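Local coordinates for protein probable dipeptidase (PDB 3B40) that probably hydrolyses dipeptides as a metal-dependent peptidase of the membrane dipeptidase (M19) family, built on a TIM-barrel fold, at residues Q263-P268 / G355-F360; D145-L150 / V199-D204; V31-G36 / E96-I101. The protein carries 11 engineered substitutions. All blocks are in the same frame, centred on the assembly; numbering follows the deposited sequence.

The three contacts follow one another along the chain without interleaving: interaction 3 comes first, then interaction 2, and interaction 1 last. Their centres form a broad triangle, about 21 Å between interactions 1 and 3, 24 Å between 2 and 3, and 27 Å between 1 and 2, and no two of them touch. They sample different parts of the parallel α/β barrel. Interaction 1 pairs strands 261-265 and 354-357 in its wall. Interaction 2 joins helices 148-155 and 193-205 of the outer layer, and interaction 3 lays the loop after strand 25-29 on helix 87-108. Contacts between segments 49 to 87 residues apart thus hold together wall, helical coat and connecting loops.

Interaction 1 (Q263-P268 / G355-F360); sequences QVVGFP and GISSDF
Gln263-Val265 and Gly355-Ile356-Ser357 run side by side as parallel strands, with segment axes 3.8 Å apart at closest and 37° between their directions. Val264 sits at the centre of the pairing: its N donates to Gly355 O at 3.0 Å, and its O accepts from Ser357 N at the same length. Gly266 N then reaches Ser357 O at 2.9 Å, carrying the pairing one residue past the strand, where Gly266 centres an inverse gamma turn. On the face carrying Gln263, Val265 and Ser357, the chain of Gln263, bent at its second torsion, folds its amide over Gly355. Gln263 OE1 lies 3.5 Å from Gly355 CA, so a residue without a side chain suits this place. Gln263 NE2 makes a weak hydrogen bond to Ser27 OG. The small Ser357 turns OG between its own N and carbonyl carbon (chi1 64°), which sets it 3.4 Å from Val265 CB; this hydroxyl is hydrogen-bonded to Ser233 O. Farther along, Val265 CG2 packs at 3.7 Å on Asp359 CB, and Asp359 OD2 approaches Phe267 CD1 to 3.4 Å, carboxylate and ring being turned 59° apart. The branched Val264 and Ile356 project from the other face, as befits the apolar layer between a TIM-barrel wall and its helices. There Val264 meets Leu338, Ala341 and Ile342 of helix 335-349, and Ile356 meets Leu395 and Trp396 of helix 389-409. Strand 230-235 bonds to Gln263 and Val265 along the other edge of strand 261-265, while Ser357 touches Asp26 and Ser27 of strand 25-29.

Interaction 2 (D145-L150 / V199-D204); sequences DDLSQL and VERLND
Leu147 lays its CD2 methyl over one face of the Arg201 guanidinium, 3.7 Å above the plane and displaced toward the rim, the nearest nitrogen being NH2. Arg201 reaches this position by leaving its backbone with CG opposite N (chi1 -176°) and then bending at chi2 and chi3, which brings the guanidinium back to Leu147, with its edge toward Ser148 CA. A long, flexible residue suits the boundary: its methylenes pack inward, with Arg201 CG 4.1 Å from Leu150 CD1, while its charged end lies among partly exposed residues. There Arg201 NH1 forms a salt bridge with Asp151 OD2, one residue beyond the segment. Deeper in, Leu150 and Leu202 cross at about a right angle and meet through methyls, Leu150 CD1 to Leu202 CD2 at 3.9 Å. No hydrogen bond crosses between the two segments. The start of the first helix is held from within. Asp146 OD1 accepts from Ser148 OG at 2.6 Å and, weakly, from Ser148 N, a capping bond, while Asp146 OD2 takes a nearly straight bond from Gln149 NE2 (2.8 Å, 176°). A carboxylate suits a helix beginning, where the helix dipole probably stabilises its charge. Helices 148-155 and 193-205 are neighbours in the barrel's outer layer; Leu150 and Leu202 both rest on Phe161 of strand 160-162, and Leu202 also touches Ile209 of strand 208-210.

Interaction 3 (V31-G36 / E96-I101); sequences VPLDFG and EIRYKI. Engineered in segment 31-36: Val31 (natural residue Ile), Leu33 (natural residue Pro).
The guanidinium of Arg98 carries Leu33 over one face, with Leu33 CG 3.8 Å above the plane and offset toward the rim, and presents an edge to Val31 O. Its chain, extended from CG to NE, carries the group out from the helix, and two nitrogens grip that single oxygen side-on, Arg98 NE at 2.6 Å and Arg98 NH1 at 2.9 Å. The NE donor lies in the carbonyl plane and the NH1 donor is tilted 22° from it; sharing one acceptor bends both bonds, to 146° at NE and 133° at NH1. Arginine suits the task because its flat end offers donors on several sides, NH2 going to Phe68 O of strand 62-68. The Phe35 ring meets Ile101 CG2 at its edge, CD2 being the nearest ring atom at 3.7 Å. In an α/β barrel, loops such as this one, following strand 25-29, lie at the C-terminal ends of the strands. Here the loop leans on helix 87-108, whose first turns bring Asp89 and His93 to a bound calcium ion. Residues 32-35 form a type I turn closed by Phe35 N to Pro32 O, and Ile101 CD1 rests against it, 3.4 Å from Pro32 O. The other branch of Ile101, CG2, meets CG1 of the engineered Val31 tip to tip at 3.7 Å. Toward the more exposed end, the engineered Leu33 crosses Ile97 at about a right angle, Leu33 CD2 lying 3.6 Å from Ile97 CG2.

Interaction 1 (Q263-P268 / G355-F360)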
loop_
_atom_site.group_PDB
_atom_site.type_symbol
_atom_site.label_atom_id
_atom_site.label_comp_id
_atom_site.label_asym_id
_atom_site.label_seq_id
_atom_site.Cartn_x
_atom_site.Cartn_y
_atom_site.Cartn_z
ATOM N N GLN A 263 6.514 1.298 -6.099
ATOM C CA GLN A 263 5.208 1.750 -6.587
ATOM C C GLN A 263 4.827 2.974 -5.761
ATOM O O GLN A 263 4.377 2.847 -4.625
ATOM C CB GLN A 263 4.171 0.621 -6.491
ATOM C CG GLN A 263 4.547 -0.639 -7.308
ATOM C CD GLN A 263 4.013 -0.639 -8.747
ATOM O OE1 GLN A 263 4.709 -1.062 -9.671
ATOM N NE2 GLN A 263 2.782 -0.178 -8.933
ATOM N N VAL A 264 5.003 4.149 -6.356
ATOM C CA VAL A 264 4.858 5.438 -5.663
ATOM C C VAL A 264 3.416 5.736 -5.318
ATOM O O VAL A 264 2.552 5.768 -6.201
ATOM C CB VAL A 264 5.429 6.613 -6.510
ATOM C CG1 VAL A 264 5.209 7.960 -5.799
ATOM C CG2 VAL A 264 6.937 6.398 -6.803
ATOM N N VAL A 265 3.161 6.011 -4.044
ATOM C CA VAL A 265 1.809 6.013 -3.535
ATOM C C VAL A 265 1.203 7.425 -3.448
ATOM O O VAL A 265 1.828 8.344 -2.916
ATOM C CB VAL A 265 1.720 5.292 -2.145
ATOM C CG1 VAL A 265 2.478 6.075 -1.067
ATOM C CG2 VAL A 265 0.288 5.099 -1.726
ATOM N N GLY A 266 -0.042 7.552 -3.914
ATOM C CA GLY A 266 -0.812 8.801 -3.788
ATOM C C GLY A 266 -1.380 8.999 -2.385
ATOM O O GLY A 266 -2.605 9.139 -2.214
ATOM N N PHE A 267 -0.507 8.969 -1.379
ATOM C CA PHE A 267 -0.937 9.194 0.002
ATOM C C PHE A 267 -0.532 10.612 0.413
ATOM O O PHE A 267 0.676 10.916 0.536
ATOM C CB PHE A 267 -0.394 8.134 0.977
ATOM C CG PHE A 267 -1.112 8.127 2.293
ATOM C CD1 PHE A 267 -2.124 7.204 2.547
ATOM C CD2 PHE A 267 -0.810 9.068 3.265
ATOM C CE1 PHE A 267 -2.814 7.220 3.739
ATOM C CE2 PHE A 267 -1.490 9.088 4.477
ATOM C CZ PHE A 267 -2.498 8.160 4.716
ATOM N N PRO A 268 -1.525 11.514 0.516
ATOM C CA PRO A 268 -1.199 12.952 0.582
ATOM C C PRO A 268 -0.123 13.331 1.619
ATOM O O PRO A 268 0.852 14.014 1.271
ATOM C CB PRO A 268 -2.552 13.629 0.871
ATOM C CG PRO A 268 -3.554 12.584 0.951
ATOM C CD PRO A 268 -2.980 11.282 0.475
ATOM N N GLY A 355 6.620 2.479 -10.306
ATOM C CA GLY A 355 5.188 2.230 -10.592
ATOM C C GLY A 355 4.341 3.206 -9.808
ATOM O O GLY A 355 4.855 4.199 -9.313
ATOM N N ILE A 356 3.048 2.907 -9.666
ATOM C CA ILE A 356 2.077 3.861 -9.124
ATOM C C ILE A 356 1.105 3.078 -8.269
ATOM O O ILE A 356 0.764 1.946 -8.591
ATOM C CB ILE A 356 1.263 4.610 -10.272
ATOM C CG1 ILE A 356 2.216 5.276 -11.279
ATOM C CG2 ILE A 356 0.279 5.661 -9.665
ATOM C CD1 ILE A 356 1.531 5.721 -12.608
ATOM N N SER A 357 0.656 3.681 -7.180
ATOM C CA SER A 357 -0.343 3.048 -6.302
ATOM C C SER A 357 -1.119 4.155 -5.628
ATOM O O SER A 357 -0.627 5.266 -5.563
ATOM C CB SER A 357 0.295 2.122 -5.289
ATOM O OG SER A 357 1.147 2.800 -4.389
ATOM N N SER A 358 -2.320 3.854 -5.146
ATOM C CA SER A 358 -3.201 4.863 -4.525
ATOM C C SER A 358 -3.315 4.874 -3.006
ATOM O O SER A 358 -3.403 5.956 -2.373
ATOM C CB SER A 358 -4.614 4.683 -5.065
ATOM O OG SER A 358 -5.092 3.368 -4.856
ATOM N N ASP A 359 -3.294 3.681 -2.433
ATOM C CA ASP A 359 -3.710 3.445 -1.035
ATOM C C ASP A 359 -5.201 3.772 -0.900
ATOM O O ASP A 359 -5.669 4.122 0.178
ATOM C CB ASP A 359 -2.886 4.245 -0.035
ATOM C CG ASP A 359 -2.423 3.395 1.182
ATOM O OD1 ASP A 359 -2.955 2.277 1.431
ATOM O OD2 ASP A 359 -1.517 3.878 1.908
ATOM N N PHE A 360 -5.940 3.596 -1.995
ATOM C CA PHE A 360 -7.377 3.823 -1.962
ATOM C C PHE A 360 -8.001 2.962 -0.859
ATOM O O PHE A 360 -7.542 1.856 -0.591
ATOM C CB PHE A 360 -8.042 3.566 -3.337
ATOM C CG PHE A 360 -7.898 4.720 -4.353
ATOM C CD1 PHE A 360 -7.856 6.058 -3.943
ATOM C CD2 PHE A 360 -7.796 4.440 -5.715
ATOM C CE1 PHE A 360 -7.714 7.089 -4.862
ATOM C CE2 PHE A 360 -7.664 5.459 -6.646
ATOM C CZ PHE A 360 -7.602 6.792 -6.221
#

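Interaction 2 (D145-L150 / V199-D204)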
loop_
_atom_site.group_PDB
_atom_site.type_symbol
_atom_site.label_atom_id
_atom_site.label_comp_id
_atom_site.label_asym_id
_atom_site.label_seq_id
_atom_site.Cartn_x
_atom_site.Cartn_y
_atom_site.Cartn_z
ATOM N N ASP A 145 3.109 -18.218 14.338
ATOM C CA ASP A 145 4.441 -18.792 14.065
ATOM C C ASP A 145 4.429 -19.834 12.956
ATOM O O ASP A 145 5.405 -20.569 12.779
ATOM C CB ASP A 145 5.033 -19.459 15.312
ATOM C CG ASP A 145 5.242 -18.493 16.479
ATOM O OD1 ASP A 145 5.501 -17.292 16.236
ATOM O OD2 ASP A 145 5.149 -18.954 17.652
ATOM N N ASP A 146 3.353 -19.900 12.184
ATOM C CA ASP A 146 3.226 -20.998 11.248
ATOM C C ASP A 146 3.649 -20.601 9.829
ATOM O O ASP A 146 2.877 -20.001 9.081
ATOM C CB ASP A 146 1.801 -21.563 11.325
ATOM C CG ASP A 146 1.587 -22.765 10.448
ATOM O OD1 ASP A 146 2.557 -23.371 9.937
ATOM O OD2 ASP A 146 0.401 -23.117 10.276
ATOM N N LEU A 147 4.879 -20.956 9.465
ATOM C CA LEU A 147 5.420 -20.713 8.115
ATOM C C LEU A 147 4.589 -21.372 7.011
ATOM O O LEU A 147 4.456 -20.830 5.901
ATOM C CB LEU A 147 6.870 -21.234 8.042
ATOM C CG LEU A 147 7.865 -20.628 7.058
ATOM C CD1 LEU A 147 7.996 -19.113 7.216
ATOM C CD2 LEU A 147 9.219 -21.296 7.240
ATOM N N SER A 148 4.008 -22.533 7.309
ATOM C CA SER A 148 3.216 -23.230 6.298
ATOM C C SER A 148 1.957 -22.447 5.923
ATOM O O SER A 148 1.302 -22.775 4.934
ATOM C CB SER A 148 2.873 -24.660 6.729
ATOM O OG SER A 148 1.928 -24.648 7.771
ATOM N N GLN A 149 1.626 -21.385 6.671
ATOM C CA GLN A 149 0.499 -20.504 6.256
ATOM C C GLN A 149 0.806 -19.786 4.932
ATOM O O GLN A 149 -0.114 -19.397 4.202
ATOM C CB GLN A 149 0.113 -19.471 7.348
ATOM C CG GLN A 149 -0.445 -20.055 8.644
ATOM C CD GLN A 149 -1.746 -20.848 8.452
ATOM O OE1 GLN A 149 -2.705 -20.345 7.891
ATOM N NE2 GLN A 149 -1.762 -22.092 8.899
ATOM N N LEU A 150 2.087 -19.608 4.618
ATOM C CA LEU A 150 2.488 -19.027 3.339
ATOM C C LEU A 150 2.112 -19.962 2.179
ATOM O O LEU A 150 1.504 -19.529 1.207
ATOM C CB LEU A 150 3.987 -18.690 3.328
ATOM C CG LEU A 150 4.452 -17.625 4.329
ATOM C CD1 LEU A 150 5.973 -17.375 4.239
ATOM C CD2 LEU A 150 3.645 -16.302 4.152
ATOM N N VAL A 199 11.355 -15.403 4.149
ATOM C CA VAL A 199 11.908 -14.890 2.901
ATOM C C VAL A 199 12.293 -16.027 1.916
ATOM O O VAL A 199 11.981 -15.973 0.718
ATOM C CB VAL A 199 13.154 -14.017 3.146
ATOM C CG1 VAL A 199 13.842 -13.687 1.805
ATOM C CG2 VAL A 199 12.784 -12.721 3.937
ATOM N N GLU A 200 13.007 -17.020 2.435
ATOM C CA GLU A 200 13.303 -18.238 1.674
ATOM C C GLU A 200 12.007 -18.930 1.191
ATOM O O GLU A 200 11.896 -19.333 0.017
ATOM C CB GLU A 200 14.186 -19.198 2.504
ATOM C CG GLU A 200 14.614 -20.505 1.746
ATOM C CD GLU A 200 15.492 -20.279 0.518
ATOM O OE1 GLU A 200 15.532 -21.171 -0.363
ATOM O OE2 GLU A 200 16.178 -19.240 0.424
ATOM N N ARG A 201 11.025 -19.078 2.082
ATOM C CA ARG A 201 9.766 -19.745 1.715
ATOM C C ARG A 201 9.024 -19.011 0.614
ATOM O O ARG A 201 8.521 -19.642 -0.304
ATOM C CB ARG A 201 8.855 -19.979 2.935
ATOM C CG ARG A 201 7.550 -20.760 2.653
ATOM C CD ARG A 201 7.779 -22.168 2.106
ATOM N NE ARG A 201 8.661 -22.944 2.962
ATOM C CZ ARG A 201 8.282 -23.564 4.073
ATOM N NH1 ARG A 201 7.003 -23.509 4.482
ATOM N NH2 ARG A 201 9.203 -24.230 4.785
ATOM N N LEU A 202 8.998 -17.679 0.688
ATOM C CA LEU A 202 8.338 -16.850 -0.343
ATOM C C LEU A 202 9.054 -16.948 -1.691
ATOM O O LEU A 202 8.413 -17.011 -2.768
ATOM C CB LEU A 202 8.285 -15.377 0.127
ATOM C CG LEU A 202 7.277 -15.203 1.283
ATOM C CD1 LEU A 202 7.397 -13.862 1.967
ATOM C CD2 LEU A 202 5.819 -15.455 0.857
ATOM N N ASN A 203 10.388 -16.931 -1.640
ATOM C CA ASN A 203 11.171 -17.123 -2.867
ATOM C C ASN A 203 10.791 -18.461 -3.520
ATOM O O ASN A 203 10.548 -18.505 -4.748
ATOM C CB ASN A 203 12.683 -17.123 -2.582
ATOM C CG ASN A 203 13.292 -15.731 -2.418
ATOM O OD1 ASN A 203 14.461 -15.640 -2.052
ATOM N ND2 ASN A 203 12.524 -14.653 -2.661
ATOM N N ASP A 204 10.755 -19.539 -2.712
ATOM C CA ASP A 204 10.440 -20.897 -3.177
ATOM C C ASP A 204 9.039 -20.978 -3.769
ATOM O O ASP A 204 8.823 -21.646 -4.771
ATOM C CB ASP A 204 10.514 -21.941 -2.028
ATOM C CG ASP A 204 11.934 -22.204 -1.559
ATOM O OD1 ASP A 204 12.868 -21.840 -2.299
ATOM O OD2 ASP A 204 12.130 -22.724 -0.416
#

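Interaction 3 (V31-G36 / E96-I101)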
loop_
_atom_site.group_PDB
_atom_site.type_symbol
_atom_site.label_atom_id
_atom_site.label_comp_id
_atom_site.label_asym_id
_atom_site.label_seq_id
_atom_site.Cartn_x
_atom_site.Cartn_y
_atom_site.Cartn_z
ATOM N N VAL A 31 -9.554 -3.666 0.505
ATOM C CA VAL A 31 -10.917 -4.243 0.456
ATOM C C VAL A 31 -11.639 -3.928 1.791
ATOM O O VAL A 31 -11.218 -4.421 2.855
ATOM C CB VAL A 31 -10.856 -5.798 0.264
ATOM C CG1 VAL A 31 -12.278 -6.410 0.092
ATOM C CG2 VAL A 31 -9.932 -6.194 -0.884
ATOM N N PRO A 32 -12.726 -3.107 1.741
ATOM C CA PRO A 32 -13.579 -2.812 2.905
ATOM C C PRO A 32 -14.280 -4.092 3.332
ATOM O O PRO A 32 -14.727 -4.874 2.476
ATOM C CB PRO A 32 -14.610 -1.804 2.344
ATOM C CG PRO A 32 -13.946 -1.234 1.098
ATOM C CD PRO A 32 -13.224 -2.430 0.531
ATOM N N LEU A 33 -14.373 -4.329 4.633
ATOM C CA LEU A 33 -14.975 -5.580 5.099
ATOM C C LEU A 33 -16.451 -5.783 4.670
ATOM O O LEU A 33 -16.957 -6.895 4.670
ATOM C CB LEU A 33 -14.831 -5.695 6.624
ATOM C CG LEU A 33 -13.380 -5.958 7.023
ATOM C CD1 LEU A 33 -13.103 -5.542 8.484
ATOM C CD2 LEU A 33 -13.057 -7.430 6.771
ATOM N N ASP A 34 -17.130 -4.705 4.316
ATOM C CA ASP A 34 -18.530 -4.798 3.877
ATOM C C ASP A 34 -18.677 -4.644 2.359
ATOM O O ASP A 34 -19.758 -4.374 1.854
ATOM C CB ASP A 34 -19.389 -3.761 4.630
ATOM C CG ASP A 34 -19.035 -2.322 4.254
ATOM O OD1 ASP A 34 -18.033 -2.124 3.525
ATOM O OD2 ASP A 34 -19.757 -1.387 4.694
ATOM N N PHE A 35 -17.574 -4.795 1.633
ATOM C CA PHE A 35 -17.576 -4.597 0.196
ATOM C C PHE A 35 -18.422 -5.715 -0.412
ATOM O O PHE A 35 -18.270 -6.875 -0.041
ATOM C CB PHE A 35 -16.135 -4.680 -0.323
ATOM C CG PHE A 35 -15.957 -4.222 -1.741
ATOM C CD1 PHE A 35 -16.516 -3.024 -2.185
ATOM C CD2 PHE A 35 -15.163 -4.960 -2.608
ATOM C CE1 PHE A 35 -16.321 -2.598 -3.493
ATOM C CE2 PHE A 35 -14.952 -4.540 -3.907
ATOM C CZ PHE A 35 -15.537 -3.349 -4.354
ATOM N N GLY A 36 -19.328 -5.353 -1.315
ATOM C CA GLY A 36 -20.246 -6.306 -1.911
ATOM C C GLY A 36 -21.566 -6.459 -1.163
ATOM O O GLY A 36 -22.370 -7.313 -1.525
ATOM N N GLU A 96 -10.109 -13.924 6.287
ATOM C CA GLU A 96 -11.050 -14.846 5.661
ATOM C C GLU A 96 -12.215 -14.100 4.972
ATOM O O GLU A 96 -12.630 -14.485 3.901
ATOM C CB GLU A 96 -11.571 -15.861 6.664
ATOM C CG GLU A 96 -10.528 -16.901 7.106
ATOM C CD GLU A 96 -10.064 -17.837 5.974
ATOM O OE1 GLU A 96 -10.899 -18.290 5.156
ATOM O OE2 GLU A 96 -8.853 -18.131 5.917
ATOM N N ILE A 97 -12.734 -13.058 5.621
ATOM C CA ILE A 97 -13.750 -12.196 5.046
ATOM C C ILE A 97 -13.277 -11.627 3.718
ATOM O O ILE A 97 -14.000 -11.704 2.716
ATOM C CB ILE A 97 -14.185 -11.082 6.044
ATOM C CG1 ILE A 97 -14.950 -11.737 7.219
ATOM C CG2 ILE A 97 -15.054 -9.996 5.331
ATOM C CD1 ILE A 97 -15.326 -10.814 8.306
ATOM N N ARG A 98 -12.057 -11.086 3.697
ATOM C CA ARG A 98 -11.521 -10.467 2.471
ATOM C C ARG A 98 -11.357 -11.477 1.333
ATOM O O ARG A 98 -11.687 -11.183 0.168
ATOM C CB ARG A 98 -10.261 -9.655 2.778
ATOM C CG ARG A 98 -10.627 -8.332 3.456
ATOM C CD ARG A 98 -9.435 -7.553 3.939
ATOM N NE ARG A 98 -9.811 -6.169 4.191
ATOM C CZ ARG A 98 -9.776 -5.586 5.388
ATOM N NH1 ARG A 98 -10.160 -4.323 5.506
ATOM N NH2 ARG A 98 -9.368 -6.269 6.467
ATOM N N TYR A 99 -10.929 -12.691 1.684
ATOM C CA TYR A 99 -10.865 -13.796 0.719
ATOM C C TYR A 99 -12.233 -14.154 0.127
ATOM O O TYR A 99 -12.361 -14.399 -1.070
ATOM C CB TYR A 99 -10.246 -15.047 1.375
ATOM C CG TYR A 99 -10.052 -16.182 0.394
ATOM C CD1 TYR A 99 -8.979 -16.177 -0.494
ATOM C CD2 TYR A 99 -10.941 -17.254 0.349
ATOM C CE1 TYR A 99 -8.788 -17.218 -1.399
ATOM C CE2 TYR A 99 -10.761 -18.304 -0.576
ATOM C CZ TYR A 99 -9.688 -18.263 -1.437
ATOM O OH TYR A 99 -9.486 -19.273 -2.340
ATOM N N LYS A 100 -13.256 -14.207 0.969
ATOM C CA LYS A 100 -14.596 -14.531 0.486
ATOM C C LYS A 100 -15.152 -13.427 -0.415
ATOM O O LYS A 100 -15.859 -13.712 -1.381
ATOM C CB LYS A 100 -15.550 -14.785 1.646
ATOM C CG LYS A 100 -15.514 -16.218 2.180
ATOM C CD LYS A 100 -16.351 -16.321 3.462
ATOM C CE LYS A 100 -17.861 -16.078 3.203
ATOM N NZ LYS A 100 -18.676 -17.332 3.182
ATOM N N ILE A 101 -14.829 -12.172 -0.100
ATOM C CA ILE A 101 -15.217 -11.038 -0.966
ATOM C C ILE A 101 -14.649 -11.170 -2.397
ATOM O O ILE A 101 -15.380 -11.011 -3.411
ATOM C CB ILE A 101 -14.818 -9.671 -0.335
ATOM C CG1 ILE A 101 -15.663 -9.390 0.916
ATOM C CG2 ILE A 101 -14.950 -8.488 -1.377
ATOM C CD1 ILE A 101 -15.260 -8.080 1.663
#